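Local coordinates for esterase family protein (Staphylococcus aureus, PDB 6VH9) that acts as a serine hydrolase on carboxylic esters and may hydrolyse S-formylglutathione to formate and glutathione, at residues Ile24-Gln29 against Lys71-Met76; Ser82-Met87 against His122-Tyr127; Glu151-Met156 against Ser174-Glu179. All coordinates share one frame; numbering follows the deposited sequence.

Interaction 1. Residues Ile24-Gln29 against Lys71-Met76; sequences ILPEDQ and KLAVIM
The D28 carboxylate is the flat group here: its OD1 makes a salt bridge of 3.1 Å to K71 NZ, and its OD2 is held by S30 OG. D28 has CG anti to the backbone N (chi1 -177°), and the K71 chain bends near its end to meet it. P26, a puckered ring, brings CB, CG and CD against the backbone of K71-A73. CG lies 3.2 Å from L72 O, while CD is 3.7 Å from A73 CA. L72 O is buried here and has no polar partner in the model. N68 of helix 63-69 also packs on this ring. The backbones pair at I24, two residues before P26. I24 and V74 form an antiparallel hydrogen-bonded pair: I24 N donates to V74 O at 2.8 Å and V74 N to I24 O at 3.0 Å. In the alpha/beta-hydrolase sheet this is where antiparallel strand 17-26 joins strand 72-76, whose other neighbour is strand 42-47. K71, with positive phi, is the C-prime residue of the Schellman motif that ends helix 63-69. I24 and V74 lie side by side and point the same way, with their CB atoms 4.1 Å apart. M76 CE reaches CG1 and CD1 of I24, each at 3.9 Å. Helices 56-60 and 63-69 cover this apolar face. L25 points away from V74's strand, and I107 of the second subunit packs on it.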
# COMPACT_ATOMS: atom_id res chain seq x y z
N ILE A 24 0.27 8.05 10.66
CA ILE A 24 -0.16 7.24 11.80
C ILE A 24 -1.23 8.03 12.53
O ILE A 24 -0.99 9.17 12.93
CB ILE A 24 1.02 6.91 12.74
CG1 ILE A 24 2.01 5.98 12.06
CG2 ILE A 24 0.50 6.26 14.02
CD1 ILE A 24 3.39 5.96 12.75
N LEU A 25 -2.41 7.42 12.71
CA LEU A 25 -3.55 8.08 13.34
C LEU A 25 -4.03 7.19 14.48
O LEU A 25 -4.82 6.26 14.26
CB LEU A 25 -4.66 8.35 12.33
CG LEU A 25 -5.76 9.32 12.76
CD1 LEU A 25 -5.22 10.77 12.75
CD2 LEU A 25 -6.97 9.20 11.83
N PRO A 26 -3.56 7.43 15.71
CA PRO A 26 -3.98 6.59 16.83
C PRO A 26 -5.49 6.66 17.02
O PRO A 26 -6.14 7.65 16.67
CB PRO A 26 -3.24 7.21 18.02
CG PRO A 26 -2.04 7.86 17.41
CD PRO A 26 -2.52 8.40 16.10
N GLU A 27 -6.05 5.60 17.55
CA GLU A 27 -7.49 5.55 17.70
C GLU A 27 -7.93 6.22 19.00
O GLU A 27 -7.23 6.21 20.01
CB GLU A 27 -7.99 4.10 17.64
CG GLU A 27 -7.88 3.47 16.24
CD GLU A 27 -8.23 1.98 16.24
OE1 GLU A 27 -9.06 1.58 17.08
OE2 GLU A 27 -7.68 1.22 15.43
N ASP A 28 -9.09 6.87 18.93
CA ASP A 28 -9.76 7.46 20.08
C ASP A 28 -11.22 7.02 20.04
O ASP A 28 -11.79 6.89 18.95
CB ASP A 28 -9.64 9.00 20.05
CG ASP A 28 -10.26 9.66 21.27
OD1 ASP A 28 -9.58 9.74 22.31
OD2 ASP A 28 -11.44 10.08 21.18
N GLN A 29 -11.82 6.81 21.22
CA GLN A 29 -13.20 6.34 21.23
C GLN A 29 -14.13 7.30 20.50
O GLN A 29 -15.12 6.87 19.89
CB GLN A 29 -13.69 6.08 22.67
CG GLN A 29 -13.33 7.10 23.73
CD GLN A 29 -13.80 6.68 25.13
OE1 GLN A 29 -14.91 7.00 25.55
NE2 GLN A 29 -12.95 5.94 25.84
N LYS A 71 -0.74 8.49 21.94
CA LYS A 71 -1.84 9.14 21.23
C LYS A 71 -1.34 10.23 20.28
O LYS A 71 -1.96 11.28 20.13
CB LYS A 71 -2.83 9.74 22.23
CG LYS A 71 -4.06 8.93 22.56
CD LYS A 71 -5.17 9.91 22.92
CE LYS A 71 -6.52 9.47 22.41
NZ LYS A 71 -6.95 8.22 23.09
N LEU A 72 -0.22 9.97 19.62
CA LEU A 72 0.44 10.98 18.78
C LEU A 72 0.23 10.64 17.32
O LEU A 72 0.66 9.58 16.86
CB LEU A 72 1.93 11.05 19.12
CG LEU A 72 2.78 12.04 18.31
CD1 LEU A 72 2.39 13.47 18.66
CD2 LEU A 72 4.29 11.82 18.58
N ALA A 73 -0.45 11.52 16.58
CA ALA A 73 -0.48 11.38 15.13
C ALA A 73 0.87 11.74 14.54
O ALA A 73 1.54 12.68 14.99
CB ALA A 73 -1.57 12.28 14.54
N VAL A 74 1.28 11.01 13.50
CA VAL A 74 2.58 11.23 12.86
C VAL A 74 2.37 11.35 11.36
O VAL A 74 1.74 10.49 10.73
CB VAL A 74 3.59 10.12 13.19
CG1 VAL A 74 4.95 10.44 12.59
CG2 VAL A 74 3.72 9.93 14.71
N ILE A 75 2.94 12.40 10.77
CA ILE A 75 2.82 12.70 9.35
C ILE A 75 4.20 12.50 8.73
O ILE A 75 5.16 13.16 9.13
CB ILE A 75 2.33 14.14 9.13
CG1 ILE A 75 1.16 14.47 10.08
CG2 ILE A 75 1.98 14.38 7.67
CD1 ILE A 75 -0.08 13.61 9.87
N MET A 76 4.29 11.61 7.75
CA MET A 76 5.60 11.28 7.16
C MET A 76 5.59 11.55 5.67
O MET A 76 5.16 10.69 4.88
CB MET A 76 5.97 9.83 7.45
CG MET A 76 6.41 9.63 8.90
SD MET A 76 6.15 7.97 9.57
CE MET A 76 4.35 7.87 9.54

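Interaction 2. Residues Ser82-Met87 against His122-Tyr127; sequences SAYANM and HSMGGY. With NA (sodium ion), chain E.
A83 and Y84, the two central residues of a type I' turn from S82 to A85, both have positive phi and face the first turn of helix 124-135, with A83 CA 5.8 Å from M124 CA. That helix follows what is, by its GxSxG pattern, the nucleophile elbow of the alpha/beta-hydrolase fold. S123, the predicted nucleophile, stands at its apex in a strained conformation (phi 62°, psi -120°). G125 belongs to the same pattern. The turn is steadied from within: S82 OG accepts from Y84 N at 3.1 Å, an ST turn. M124 lays its side chain along A83. Its CG is anti to the backbone N (chi1 -176°), and CG and SD both come close to A83 CA. The chain then bends at its last torsion and carries CE to 3.9 Å from Y84 CE2. The same ring carbon lies 3.6 Å from G125 CA. Y84 OH is hydrogen-bonded to H48 O, which anchors the far end of the ring. Y127 offers an edge: its CE1 is 3.5 Å from A83 O, near the ring plane. A83 CB also packs on that carbon, and Y127 OH is hydrogen-bonded to H180 O. L50 and M124 border the sodium site, where the ion is held by two waters and by S123 OG at 2.3 Å.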
# COMPACT_ATOMS: atom_id res chain seq x y z
N SER A 82 15.78 16.62 -1.95
CA SER A 82 15.60 18.08 -2.00
C SER A 82 16.27 18.85 -0.87
O SER A 82 16.31 20.08 -0.94
CB SER A 82 14.12 18.42 -2.00
OG SER A 82 13.56 18.00 -0.75
N ALA A 83 16.63 18.19 0.24
CA ALA A 83 17.04 18.88 1.47
C ALA A 83 15.97 19.85 1.96
O ALA A 83 16.29 20.86 2.59
CB ALA A 83 18.38 19.60 1.28
N TYR A 84 14.70 19.56 1.67
CA TYR A 84 13.56 20.36 2.15
C TYR A 84 13.63 21.81 1.67
O TYR A 84 13.14 22.72 2.34
CB TYR A 84 13.46 20.28 3.68
CG TYR A 84 13.21 18.85 4.12
CD1 TYR A 84 11.92 18.34 4.20
CD2 TYR A 84 14.28 17.99 4.38
CE1 TYR A 84 11.71 17.02 4.56
CE2 TYR A 84 14.07 16.67 4.75
CZ TYR A 84 12.78 16.19 4.84
OH TYR A 84 12.56 14.88 5.18
N ALA A 85 14.23 22.02 0.51
CA ALA A 85 14.35 23.34 -0.09
C ALA A 85 13.38 23.50 -1.24
O ALA A 85 12.99 22.53 -1.90
CB ALA A 85 15.77 23.58 -0.59
N ASN A 86 12.99 24.75 -1.51
CA ASN A 86 12.48 25.07 -2.84
C ASN A 86 13.67 25.07 -3.79
O ASN A 86 14.51 25.98 -3.78
CB ASN A 86 11.74 26.40 -2.85
CG ASN A 86 10.44 26.34 -2.05
OD1 ASN A 86 9.78 25.29 -1.96
ND2 ASN A 86 10.08 27.46 -1.43
N MET A 87 13.76 24.02 -4.60
CA MET A 87 14.98 23.70 -5.32
C MET A 87 15.22 24.67 -6.48
O MET A 87 14.29 25.07 -7.19
CB MET A 87 14.91 22.27 -5.84
CG MET A 87 14.83 21.22 -4.71
SD MET A 87 14.48 19.58 -5.37
CE MET A 87 16.01 19.28 -6.27
N HIS A 122 15.72 13.17 11.02
CA HIS A 122 17.11 12.80 11.17
C HIS A 122 17.92 13.18 9.94
O HIS A 122 17.43 13.09 8.81
CB HIS A 122 17.27 11.30 11.46
CG HIS A 122 16.84 10.41 10.33
ND1 HIS A 122 15.53 10.01 10.16
CD2 HIS A 122 17.53 9.84 9.32
CE1 HIS A 122 15.44 9.23 9.10
NE2 HIS A 122 16.65 9.10 8.58
N SER A 123 19.16 13.62 10.18
CA SER A 123 20.16 13.87 9.13
C SER A 123 19.64 14.96 8.20
O SER A 123 19.40 16.08 8.68
CB SER A 123 20.52 12.54 8.47
OG SER A 123 21.60 12.68 7.57
N MET A 124 19.47 14.72 6.89
CA MET A 124 18.85 15.72 6.03
C MET A 124 17.51 16.16 6.60
O MET A 124 17.13 17.34 6.49
CB MET A 124 18.67 15.14 4.62
CG MET A 124 18.11 16.13 3.59
SD MET A 124 17.76 15.38 1.99
CE MET A 124 16.21 14.53 2.35
N GLY A 125 16.79 15.25 7.26
CA GLY A 125 15.53 15.61 7.89
C GLY A 125 15.68 16.39 9.18
O GLY A 125 14.74 17.08 9.59
N GLY A 126 16.82 16.25 9.86
CA GLY A 126 17.09 17.11 10.99
C GLY A 126 17.46 18.52 10.55
O GLY A 126 17.14 19.50 11.22
N TYR A 127 18.17 18.62 9.42
CA TYR A 127 18.38 19.90 8.75
C TYR A 127 17.05 20.53 8.37
O TYR A 127 16.81 21.72 8.64
CB TYR A 127 19.26 19.66 7.53
CG TYR A 127 19.47 20.80 6.58
CD1 TYR A 127 18.86 20.81 5.34
CD2 TYR A 127 20.34 21.84 6.89
CE1 TYR A 127 19.08 21.83 4.43
CE2 TYR A 127 20.58 22.87 5.99
CZ TYR A 127 19.95 22.86 4.76
OH TYR A 127 20.18 23.87 3.85
NA NA E . 20.70 12.71 5.42
O HOH W 1 21.78 10.84 6.08
O HOH W 2 22.42 13.28 4.71

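Interaction 3. Residues Glu151-Met156 against Ser174-Glu179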
# COMPACT_ATOMS: atom_id res chain seq x y z
N GLU A 151 25.63 22.64 9.81
CA GLU A 151 26.49 23.34 8.85
C GLU A 151 26.19 22.79 7.46
O GLU A 151 26.61 21.68 7.11
CB GLU A 151 27.96 23.19 9.22
CG GLU A 151 28.90 23.88 8.22
CD GLU A 151 28.39 25.24 7.77
OE1 GLU A 151 28.00 25.38 6.59
OE2 GLU A 151 28.39 26.19 8.60
N ALA A 152 25.43 23.56 6.69
CA ALA A 152 24.88 23.17 5.37
C ALA A 152 25.92 22.67 4.37
O ALA A 152 25.54 21.91 3.51
CB ALA A 152 24.05 24.27 4.79
N GLN A 153 27.19 23.06 4.49
CA GLN A 153 28.20 22.53 3.54
C GLN A 153 28.34 21.01 3.72
O GLN A 153 28.61 20.35 2.75
CB GLN A 153 29.52 23.32 3.60
CG GLN A 153 29.40 24.75 3.11
CD GLN A 153 30.65 25.59 3.22
OE1 GLN A 153 31.53 25.34 4.05
NE2 GLN A 153 30.75 26.62 2.40
N ASN A 154 28.24 20.52 4.95
CA ASN A 154 28.31 19.08 5.28
C ASN A 154 27.28 18.24 4.51
O ASN A 154 27.54 17.08 4.35
CB ASN A 154 28.24 18.85 6.79
CG ASN A 154 29.36 19.52 7.56
OD1 ASN A 154 30.37 19.90 6.98
ND2 ASN A 154 29.18 19.66 8.86
N LEU A 155 26.11 18.79 4.18
CA LEU A 155 25.11 18.14 3.34
C LEU A 155 25.38 18.39 1.86
O LEU A 155 25.42 17.45 1.06
CB LEU A 155 23.72 18.62 3.72
CG LEU A 155 22.60 18.06 2.86
CD1 LEU A 155 22.46 16.55 3.03
CD2 LEU A 155 21.31 18.77 3.23
N MET A 156 25.61 19.65 1.48
CA MET A 156 25.72 19.97 0.06
C MET A 156 26.94 19.33 -0.59
O MET A 156 26.88 18.93 -1.75
CB MET A 156 25.72 21.49 -0.14
CG MET A 156 24.47 22.21 0.36
SD MET A 156 22.94 21.42 -0.17
CE MET A 156 21.70 22.33 0.75
N SER A 174 28.66 29.56 -2.18
CA SER A 174 28.57 29.10 -0.78
C SER A 174 27.15 29.33 -0.26
O SER A 174 26.49 30.20 -0.75
CB SER A 174 29.59 29.75 0.10
OG SER A 174 29.11 30.95 0.65
N VAL A 175 26.75 28.55 0.72
CA VAL A 175 25.41 28.70 1.26
C VAL A 175 25.40 29.52 2.53
O VAL A 175 24.32 29.83 3.07
CB VAL A 175 24.76 27.33 1.49
CG1 VAL A 175 24.55 26.62 0.16
CG2 VAL A 175 25.63 26.50 2.40
N LYS A 176 26.58 29.89 3.04
CA LYS A 176 26.64 30.69 4.26
C LYS A 176 25.92 32.02 4.05
O LYS A 176 26.08 32.67 3.02
CB LYS A 176 28.09 30.92 4.69
CG LYS A 176 28.87 29.62 4.92
CD LYS A 176 28.29 28.80 6.10
CE LYS A 176 27.90 29.65 7.31
NZ LYS A 176 27.52 28.84 8.51
N GLY A 177 25.10 32.39 5.03
CA GLY A 177 24.36 33.63 4.98
C GLY A 177 23.13 33.63 4.10
O GLY A 177 22.60 34.71 3.83
N THR A 178 22.69 32.47 3.62
CA THR A 178 21.51 32.30 2.79
C THR A 178 20.44 31.52 3.56
O THR A 178 20.66 31.03 4.67
CB THR A 178 21.84 31.57 1.49
OG1 THR A 178 22.02 30.17 1.75
CG2 THR A 178 23.15 32.10 0.90
N GLU A 179 19.27 31.41 2.92
CA GLU A 179 18.16 30.62 3.45
C GLU A 179 18.51 29.15 3.62
O GLU A 179 17.73 28.41 4.23
CB GLU A 179 16.95 30.75 2.51
CG GLU A 179 17.28 30.42 1.04
CD GLU A 179 17.84 31.62 0.26
OE1 GLU A 179 18.85 32.21 0.68
OE2 GLU A 179 17.26 31.96 -0.80
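Charge first: K176 NZ donates to E151 OE2 at 2.8 Å in a salt bridge. The bond uses the syn lone pair of OE2. The two side chains cross at about a right angle, and K176 CD lies beside both oxygens, close to the carboxylate plane. K176 bends at chi2 and chi3 to bring its ammonium back to the glutamate. D181 gives this ammonium a second, long and weak, ion pair. The other oxygen of E151 serves the helix. OE1 accepts from Q153 N at 3.2 Å and 171° through its anti lone pair, a capping bond from ahead of the helix. One carboxylate thus holds both the lysine and the Q153 N-H, and the two bonds should limit its rotation. Apolar packing forms the second group. V175 turns toward the helix, and its CG2 meets A152 CB at 3.6 Å. CG1, the other branch, faces M156 CG at 4.4 Å, and Q153 CG lies near CG2. Bonds within the loop shape it. V175 to T178 is a type II turn. V175 O accepts from T178 N and from T178 OG1, the latter at 2.7 Å, both from the same face of its plane. The loop 174-179 runs from helix 165-169 to helix 182-191. I169 packs on V175 and M156, while Y127 of helix 124-135 packs on A152 and on L155 and M156 of the short helix.

Interactions 2 and 3 touch, with centres about 12 Å apart. A83 CB packs on L155 CD2 at 3.6 Å, and Y127 OH lies 3.8 Å from M156 CE, so Y127, a residue of interaction 2, packs directly on interaction 3. Interaction 2 holds S123, the predicted nucleophile, and part of the sodium site; the M124 side chain is about 8 Å from that of H236, a predicted charge-relay residue. In interaction 3 the M156 side chain is about 11 Å from the sodium ion. Interaction 1 is remote from the annotated sites, its centre about 24 Å from that of interaction 2 and about 35 Å from that of interaction 3.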